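Local coordinates for protein NanS-p (Escherichia phage vB_EcoP_24B, PDB 6YP6) that probably binds or processes carbohydrate, as a conserved carbohydrate esterase encoded by a Shiga toxin-carrying bacteriophage, at residues Val55-Ala60 against Ala191-Val196; Ala91-Val96 against Ser187-Asp192. All blocks are in the same frame, centred on the assembly; numbering follows the deposited sequence.

Interaction 1. Residues Val55-Ala60 against Ala191-Val196; sequences VLEYAA and ADKLHV
K193 reaches across to E57 in a salt bridge, NZ lying 2.7 Å from OE1. The ammonium meets that oxygen on its anti side, 18° out of the carboxylate plane, and gets there because the lysine chain, otherwise extended, bends at chi3 (85°) and swings its end over the CB of E57. The other carboxylate oxygen is tied to H195 through a water, which donates to E57 OE2 at 2.9 Å and sits 2.7 Å from H195 ND1. On the far side of the imidazole, NE2 bonds the backbone O of A190, so both ring nitrogens are engaged and the ring's rotation is fixed. Beneath these groups the two segments run antiparallel as neighbouring strands. L56 and V196 form a hydrogen-bonded pair, with L56 N to V196 O and V196 N to L56 O both 2.8 Å and nearly straight. Y58 and L194 form the next such pair, and A60 N to D192 O, at 3.1 Å and more bent, ends the series. Strand 55-59 thus borders 193-197 in one sheet of a beta-sandwich: L56, Y58, L194 and V196 share the face opposite E57, K193 and H195, and there Y58, A60 and L194 touch L6 of the other sheet. L56 CB packs 4.3 Å from V196 CB. On the charged face, E57 CG rests 3.5 Å from H195 ND1, and V55 CG1 comes up at the imidazole edge.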
ATOM      1  N   VAL A  55       2.656  -6.470 -10.197  1.00 10.59           N
ATOM      2  CA  VAL A  55       1.633  -5.470  -9.926  1.00 11.07           C
ATOM      3  C   VAL A  55       0.312  -6.178  -9.678  1.00 10.84           C
ATOM      4  O   VAL A  55      -0.107  -7.022 -10.475  1.00 13.32           O
ATOM      5  CB  VAL A  55       1.450  -4.470 -11.089  1.00 13.25           C
ATOM      6  CG1 VAL A  55       0.433  -3.391 -10.692  1.00 14.64           C
ATOM      7  CG2 VAL A  55       2.753  -3.832 -11.492  1.00 13.51           C
ATOM      8  N   LEU A  56      -0.350  -5.812  -8.593  1.00  8.86           N
ATOM      9  CA  LEU A  56      -1.720  -6.196  -8.307  1.00  8.67           C
ATOM     10  C   LEU A  56      -2.573  -4.945  -8.408  1.00  8.68           C
ATOM     11  O   LEU A  56      -2.177  -3.893  -7.915  1.00 10.35           O
ATOM     12  CB  LEU A  56      -1.843  -6.744  -6.888  1.00  9.69           C
ATOM     13  CG  LEU A  56      -0.830  -7.814  -6.497  1.00 11.84           C
ATOM     14  CD1 LEU A  56      -1.058  -8.187  -5.039  1.00 12.95           C
ATOM     15  CD2 LEU A  56      -0.914  -9.034  -7.381  1.00 13.36           C
ATOM     16  N   GLU A  57      -3.740  -5.047  -9.035  1.00  8.28           N
ATOM     17  CA  GLU A  57      -4.608  -3.894  -9.219  1.00  8.98           C
ATOM     18  C   GLU A  57      -6.048  -4.237  -8.878  1.00  7.61           C
ATOM     19  O   GLU A  57      -6.534  -5.327  -9.199  1.00  8.42           O
ATOM     20  CB  GLU A  57      -4.583  -3.362 -10.674  1.00 11.79           C
ATOM     21  CG  GLU A  57      -3.208  -2.971 -11.152  1.00 14.35           C
ATOM     22  CD  GLU A  57      -3.152  -2.654 -12.628  1.00 17.49           C
ATOM     23  OE1 GLU A  57      -4.180  -2.255 -13.201  1.00 17.91           O
ATOM     24  OE2 GLU A  57      -2.063  -2.787 -13.220  1.00 19.67           O
ATOM     25  N   TYR A  58      -6.749  -3.263  -8.297  1.00  7.71           N
ATOM     26  CA  TYR A  58      -8.178  -3.367  -8.077  1.00  7.59           C
ATOM     27  C   TYR A  58      -8.827  -2.056  -8.505  1.00  7.80           C
ATOM     28  O   TYR A  58      -8.293  -0.968  -8.250  1.00  8.16           O
ATOM     29  CB  TYR A  58      -8.491  -3.660  -6.597  1.00  7.63           C
ATOM     30  CG  TYR A  58      -9.909  -4.126  -6.379  1.00  8.18           C
ATOM     31  CD1 TYR A  58     -10.952  -3.213  -6.283  1.00  8.11           C
ATOM     32  CD2 TYR A  58     -10.219  -5.474  -6.318  1.00  9.22           C
ATOM     33  CE1 TYR A  58     -12.280  -3.637  -6.094  1.00  9.13           C
ATOM     34  CE2 TYR A  58     -11.532  -5.910  -6.143  1.00 10.17           C
ATOM     35  CZ  TYR A  58     -12.556  -4.983  -6.027  1.00 10.08           C
ATOM     36  OH  TYR A  58     -13.853  -5.412  -5.857  1.00 11.18           O
ATOM     37  N   ALA A  59      -9.994  -2.169  -9.133  1.00  7.56           N
ATOM     38  CA  ALA A  59     -10.811  -1.023  -9.548  1.00  7.72           C
ATOM     39  C   ALA A  59     -11.462  -0.392  -8.322  1.00  7.33           C
ATOM     40  O   ALA A  59     -12.495  -0.856  -7.834  1.00  8.52           O
ATOM     41  CB  ALA A  59     -11.854  -1.497 -10.551  1.00  8.40           C
ATOM     42  N   ALA A  60     -10.833   0.674  -7.816  1.00  7.56           N
ATOM     43  CA  ALA A  60     -11.160   1.280  -6.533  1.00  7.80           C
ATOM     44  C   ALA A  60     -12.046   2.516  -6.641  1.00  8.13           C
ATOM     45  O   ALA A  60     -12.496   3.018  -5.601  1.00  8.96           O
ATOM     46  CB  ALA A  60      -9.857   1.670  -5.816  1.00  7.57           C
ATOM     47  N   ALA A 191      -5.636   5.717 -13.497  1.00 13.58           N
ATOM     48  CA  ALA A 191      -6.499   6.406 -12.551  1.00 12.96           C
ATOM     49  C   ALA A 191      -7.578   5.484 -11.999  1.00 10.45           C
ATOM     50  O   ALA A 191      -8.081   4.591 -12.690  1.00 10.78           O
ATOM     51  CB  ALA A 191      -7.190   7.595 -13.241  1.00 14.67           C
ATOM     52  N   ASP A 192      -7.957   5.739 -10.745  1.00  8.97           N
ATOM     53  CA  ASP A 192      -9.097   5.094 -10.096  1.00  8.30           C
ATOM     54  C   ASP A 192      -8.879   3.602  -9.888  1.00  8.26           C
ATOM     55  O   ASP A 192      -9.835   2.831  -9.773  1.00  8.75           O
ATOM     56  CB  ASP A 192     -10.409   5.404 -10.816  1.00  8.80           C
ATOM     57  CG  ASP A 192     -10.724   6.883 -10.807  1.00 10.14           C
ATOM     58  OD1 ASP A 192     -10.179   7.622  -9.948  1.00  9.19           O
ATOM     59  OD2 ASP A 192     -11.534   7.297 -11.669  1.00 12.74           O
ATOM     60  N   LYS A 193      -7.624   3.197  -9.778  1.00  8.51           N
ATOM     61  CA  LYS A 193      -7.261   1.854  -9.359  1.00  8.42           C
ATOM     62  C   LYS A 193      -6.259   1.948  -8.222  1.00  7.86           C
ATOM     63  O   LYS A 193      -5.431   2.856  -8.180  1.00  8.63           O
ATOM     64  CB  LYS A 193      -6.642   1.045 -10.509  1.00  9.78           C
ATOM     65  CG  LYS A 193      -7.514   0.968 -11.741  1.00 11.71           C
ATOM     66  CD  LYS A 193      -6.973  -0.023 -12.747  1.00 13.90           C
ATOM     67  CE  LYS A 193      -7.442  -1.410 -12.409  1.00 16.71           C
ATOM     68  NZ  LYS A 193      -6.887  -2.453 -13.311  1.00 18.22           N
ATOM     69  N   LEU A 194      -6.355   1.000  -7.290  1.00  6.89           N
ATOM     70  CA  LEU A 194      -5.297   0.766  -6.326  1.00  7.13           C
ATOM     71  C   LEU A 194      -4.294  -0.186  -6.959  1.00  7.31           C
ATOM     72  O   LEU A 194      -4.662  -1.261  -7.434  1.00  8.70           O
ATOM     73  CB  LEU A 194      -5.861   0.159  -5.045  1.00  7.53           C
ATOM     74  CG  LEU A 194      -4.820  -0.187  -3.982  1.00  8.01           C
ATOM     75  CD1 LEU A 194      -4.116   1.061  -3.456  1.00  8.67           C
ATOM     76  CD2 LEU A 194      -5.472  -0.950  -2.836  1.00  9.30           C
ATOM     77  N   HIS A 195      -3.032   0.238  -6.988  1.00  7.25           N
ATOM     78  CA  HIS A 195      -1.926  -0.523  -7.550  1.00  7.88           C
ATOM     79  C   HIS A 195      -0.963  -0.870  -6.428  1.00  8.14           C
ATOM     80  O   HIS A 195      -0.514   0.011  -5.693  1.00  9.73           O
ATOM     81  CB  HIS A 195      -1.153   0.299  -8.554  1.00  9.08           C
ATOM     82  CG  HIS A 195      -1.978   0.867  -9.633  1.00 10.93           C
ATOM     83  ND1 HIS A 195      -2.015   0.341 -10.904  1.00 12.78           N
ATOM     84  CD2 HIS A 195      -2.796   1.938  -9.629  1.00 11.42           C
ATOM     85  CE1 HIS A 195      -2.832   1.072 -11.641  1.00 12.75           C
ATOM     86  NE2 HIS A 195      -3.319   2.048 -10.887  1.00 12.55           N
ATOM     87  N   VAL A 196      -0.667  -2.152  -6.297  1.00  7.53           N
ATOM     88  CA  VAL A 196       0.302  -2.639  -5.325  1.00  7.25           C
ATOM     89  C   VAL A 196       1.418  -3.291  -6.129  1.00  7.34           C
ATOM     90  O   VAL A 196       1.152  -4.131  -6.990  1.00  8.44           O
ATOM     91  CB  VAL A 196      -0.343  -3.644  -4.357  1.00  8.45           C
ATOM     92  CG1 VAL A 196       0.620  -3.979  -3.241  1.00  8.89           C
ATOM     93  CG2 VAL A 196      -1.641  -3.086  -3.800  1.00  9.55           C
TER
HETATM   94  O   HOH W   1      -0.160  -0.720 -12.611  1.00 36.06           O

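Interaction 2. Residues Ala91-Val96 against Ser187-Asp192; sequences AFYWPV and SAFAAD
Y93 and F189 make the dense end of this contact, their rings stacked in an offset pair with centroids 4.4 Å apart and planes 24° from parallel. The CD2-CE2 side of the tyrosine ring does the touching: CE2 lies 3.4 Å from F189 CZ, and CD2 stands over one face of the phenylalanine, displaced toward its rim. F189 CG is anti to its own carbonyl carbon (chi1 -60°), which turns the ring in toward the strand, where it also meets the imidazole of H195. P95 packs next to the stack, with CG 3.4 Å from both F189 O and A190 O and 4.1 Å from F189 CB. The loop leading into strand 193-197 folds over strand 88-95, covering the sheet face that bears Y93 and P95 before joining that sheet. The join is marked by a short bond from D192 N to P95 O, 2.7 Å, with the donor 35° above the carbonyl plane. D192 OD1 then lies 3.2 Å from V96 CA, while OD2 bonds the hydroxyl of S97. The outer side is much looser: A190 and A191 are exposed, A190 directs its methyl away from the strand, and A191 CB comes no nearer than 4.5 Å to V96 C.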
ATOM      1  N   ALA A  91       4.981  -0.885  -2.891  1.00  6.83           N
ATOM      2  CA  ALA A  91       4.332   0.410  -2.877  1.00  6.59           C
ATOM      3  C   ALA A  91       2.844   0.251  -3.160  1.00  6.42           C
ATOM      4  O   ALA A  91       2.409  -0.681  -3.844  1.00  6.99           O
ATOM      5  CB  ALA A  91       4.928   1.344  -3.944  1.00  7.20           C
ATOM      6  N   PHE A  92       2.083   1.215  -2.651  1.00  6.25           N
ATOM      7  CA  PHE A  92       0.645   1.363  -2.845  1.00  6.42           C
ATOM      8  C   PHE A  92       0.402   2.712  -3.512  1.00  6.35           C
ATOM      9  O   PHE A  92       0.703   3.756  -2.926  1.00  6.70           O
ATOM     10  CB  PHE A  92      -0.092   1.368  -1.490  1.00  6.77           C
ATOM     11  CG  PHE A  92       0.087   0.103  -0.709  1.00  7.59           C
ATOM     12  CD1 PHE A  92       1.221  -0.090   0.067  1.00  8.80           C
ATOM     13  CD2 PHE A  92      -0.860  -0.909  -0.753  1.00  8.97           C
ATOM     14  CE1 PHE A  92       1.403  -1.279   0.775  1.00 10.42           C
ATOM     15  CE2 PHE A  92      -0.666  -2.102  -0.054  1.00 10.26           C
ATOM     16  CZ  PHE A  92       0.460  -2.271   0.715  1.00 10.83           C
ATOM     17  N   TYR A  93      -0.146   2.692  -4.728  1.00  6.35           N
ATOM     18  CA  TYR A  93      -0.484   3.900  -5.461  1.00  6.60           C
ATOM     19  C   TYR A  93      -1.971   3.889  -5.772  1.00  6.65           C
ATOM     20  O   TYR A  93      -2.496   2.906  -6.309  1.00  7.39           O
ATOM     21  CB  TYR A  93       0.266   3.994  -6.790  1.00  7.59           C
ATOM     22  CG  TYR A  93       1.732   3.877  -6.699  1.00  9.49           C
ATOM     23  CD1 TYR A  93       2.477   4.830  -6.049  1.00 10.96           C
ATOM     24  CD2 TYR A  93       2.391   2.796  -7.293  1.00 11.31           C
ATOM     25  CE1 TYR A  93       3.867   4.701  -5.969  1.00 11.49           C
ATOM     26  CE2 TYR A  93       3.754   2.667  -7.230  1.00 11.72           C
ATOM     27  CZ  TYR A  93       4.480   3.618  -6.561  1.00 10.41           C
ATOM     28  OH  TYR A  93       5.858   3.486  -6.517  1.00 11.93           O
ATOM     29  N   TRP A  94      -2.644   4.997  -5.493  1.00  6.60           N
ATOM     30  CA  TRP A  94      -4.069   5.140  -5.802  1.00  6.80           C
ATOM     31  C   TRP A  94      -4.284   6.509  -6.439  1.00  6.71           C
ATOM     32  O   TRP A  94      -4.734   7.458  -5.773  1.00  7.36           O
ATOM     33  CB  TRP A  94      -4.934   4.946  -4.562  1.00  7.14           C
ATOM     34  CG  TRP A  94      -6.411   4.926  -4.798  1.00  6.83           C
ATOM     35  CD1 TRP A  94      -7.097   5.035  -5.985  1.00  7.13           C
ATOM     36  CD2 TRP A  94      -7.396   4.814  -3.777  1.00  6.70           C
ATOM     37  NE1 TRP A  94      -8.443   5.002  -5.749  1.00  7.16           N
ATOM     38  CE2 TRP A  94      -8.656   4.864  -4.401  1.00  7.20           C
ATOM     39  CE3 TRP A  94      -7.332   4.678  -2.385  1.00  7.64           C
ATOM     40  CZ2 TRP A  94      -9.840   4.785  -3.681  1.00  8.04           C
ATOM     41  CZ3 TRP A  94      -8.501   4.595  -1.678  1.00  8.25           C
ATOM     42  CH2 TRP A  94      -9.743   4.647  -2.321  1.00  8.29           C
ATOM     43  N   PRO A  95      -3.957   6.647  -7.721  1.00  7.36           N
ATOM     44  CA  PRO A  95      -4.270   7.884  -8.440  1.00  8.49           C
ATOM     45  C   PRO A  95      -5.776   7.970  -8.617  1.00  7.82           C
ATOM     46  O   PRO A  95      -6.441   6.953  -8.812  1.00  7.96           O
ATOM     47  CB  PRO A  95      -3.552   7.713  -9.788  1.00  9.59           C
ATOM     48  CG  PRO A  95      -3.162   6.273  -9.886  1.00 11.81           C
ATOM     49  CD  PRO A  95      -3.384   5.602  -8.597  1.00  8.90           C
ATOM     50  N   VAL A  96      -6.319   9.186  -8.554  1.00  7.95           N
ATOM     51  CA  VAL A  96      -7.750   9.393  -8.727  1.00  8.38           C
ATOM     52  C   VAL A  96      -7.988  10.386  -9.859  1.00  8.86           C
ATOM     53  O   VAL A  96      -7.206  11.316 -10.082  1.00  9.85           O
ATOM     54  CB  VAL A  96      -8.453   9.805  -7.416  1.00  9.08           C
ATOM     55  CG1 VAL A  96      -8.355   8.663  -6.413  1.00  8.76           C
ATOM     56  CG2 VAL A  96      -7.881  11.078  -6.827  1.00 10.66           C
ATOM     57  N   SER A 187       2.834   9.352 -11.887  1.00 16.48           N
ATOM     58  CA  SER A 187       1.941   9.560 -13.017  1.00 17.58           C
ATOM     59  C   SER A 187       1.710   8.319 -13.854  1.00 17.20           C
ATOM     60  O   SER A 187       0.809   8.346 -14.688  1.00 16.88           O
ATOM     61  CB  SER A 187       2.506  10.644 -13.943  1.00 19.31           C
ATOM     62  OG  SER A 187       3.780  10.255 -14.427  1.00 20.62           O
ATOM     63  N   ALA A 188       2.477   7.246 -13.674  1.00 17.83           N
ATOM     64  CA  ALA A 188       2.503   6.140 -14.622  1.00 18.35           C
ATOM     65  C   ALA A 188       1.411   5.106 -14.391  1.00 17.76           C
ATOM     66  O   ALA A 188       1.328   4.139 -15.154  1.00 19.36           O
ATOM     67  CB  ALA A 188       3.860   5.427 -14.566  1.00 19.23           C
ATOM     68  N   PHE A 189       0.576   5.270 -13.368  1.00 15.81           N
ATOM     69  CA  PHE A 189      -0.405   4.259 -12.995  1.00 14.95           C
ATOM     70  C   PHE A 189      -1.813   4.735 -13.316  1.00 15.09           C
ATOM     71  O   PHE A 189      -2.148   5.911 -13.129  1.00 15.85           O
ATOM     72  CB  PHE A 189      -0.268   3.892 -11.515  1.00 14.66           C
ATOM     73  CG  PHE A 189       1.080   3.340 -11.178  1.00 15.38           C
ATOM     74  CD1 PHE A 189       1.350   1.983 -11.323  1.00 16.35           C
ATOM     75  CD2 PHE A 189       2.098   4.177 -10.766  1.00 16.46           C
ATOM     76  CE1 PHE A 189       2.595   1.476 -11.044  1.00 17.03           C
ATOM     77  CE2 PHE A 189       3.356   3.672 -10.484  1.00 17.29           C
ATOM     78  CZ  PHE A 189       3.603   2.320 -10.626  1.00 17.39           C
ATOM     79  N   ALA A 190      -2.642   3.798 -13.769  1.00 14.80           N
ATOM     80  CA  ALA A 190      -3.975   4.136 -14.243  1.00 15.02           C
ATOM     81  C   ALA A 190      -4.847   4.715 -13.131  1.00 13.59           C
ATOM     82  O   ALA A 190      -4.844   4.248 -11.987  1.00 13.22           O
ATOM     83  CB  ALA A 190      -4.647   2.891 -14.821  1.00 16.24           C
ATOM     84  N   ALA A 191      -5.636   5.717 -13.497  1.00 13.58           N
ATOM     85  CA  ALA A 191      -6.499   6.406 -12.551  1.00 12.96           C
ATOM     86  C   ALA A 191      -7.578   5.484 -11.999  1.00 10.45           C
ATOM     87  O   ALA A 191      -8.081   4.591 -12.690  1.00 10.78           O
ATOM     88  CB  ALA A 191      -7.190   7.595 -13.241  1.00 14.67           C
ATOM     89  N   ASP A 192      -7.957   5.739 -10.745  1.00  8.97           N
ATOM     90  CA  ASP A 192      -9.097   5.094 -10.096  1.00  8.30           C
ATOM     91  C   ASP A 192      -8.879   3.602  -9.888  1.00  8.26           C
ATOM     92  O   ASP A 192      -9.835   2.831  -9.773  1.00  8.75           O
ATOM     93  CB  ASP A 192     -10.409   5.404 -10.816  1.00  8.80           C
ATOM     94  CG  ASP A 192     -10.724   6.883 -10.807  1.00 10.14           C
ATOM     95  OD1 ASP A 192     -10.179   7.622  -9.948  1.00  9.19           O
ATOM     96  OD2 ASP A 192     -11.534   7.297 -11.669  1.00 12.74           O
TER

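The centres of interactions 1 and 2 lie about 7 Å apart, on the same side of the chain's centre. Both use the seven-stranded antiparallel sheet, in which strand 193-197 runs between 55-59 and 88-95. Along the sequence, 55-60 comes first, then 91-96; their partners follow 131 and 91 residues later and share A191 and D192. One late passage of chain therefore first crosses strand 88-95 as a loop, then enters the sheet between two strands that come much earlier in the sequence. H195 touches both contacts, and the bond from its backbone N to Y93 O ties strand 193-197 to strand 88-95 within the sheet.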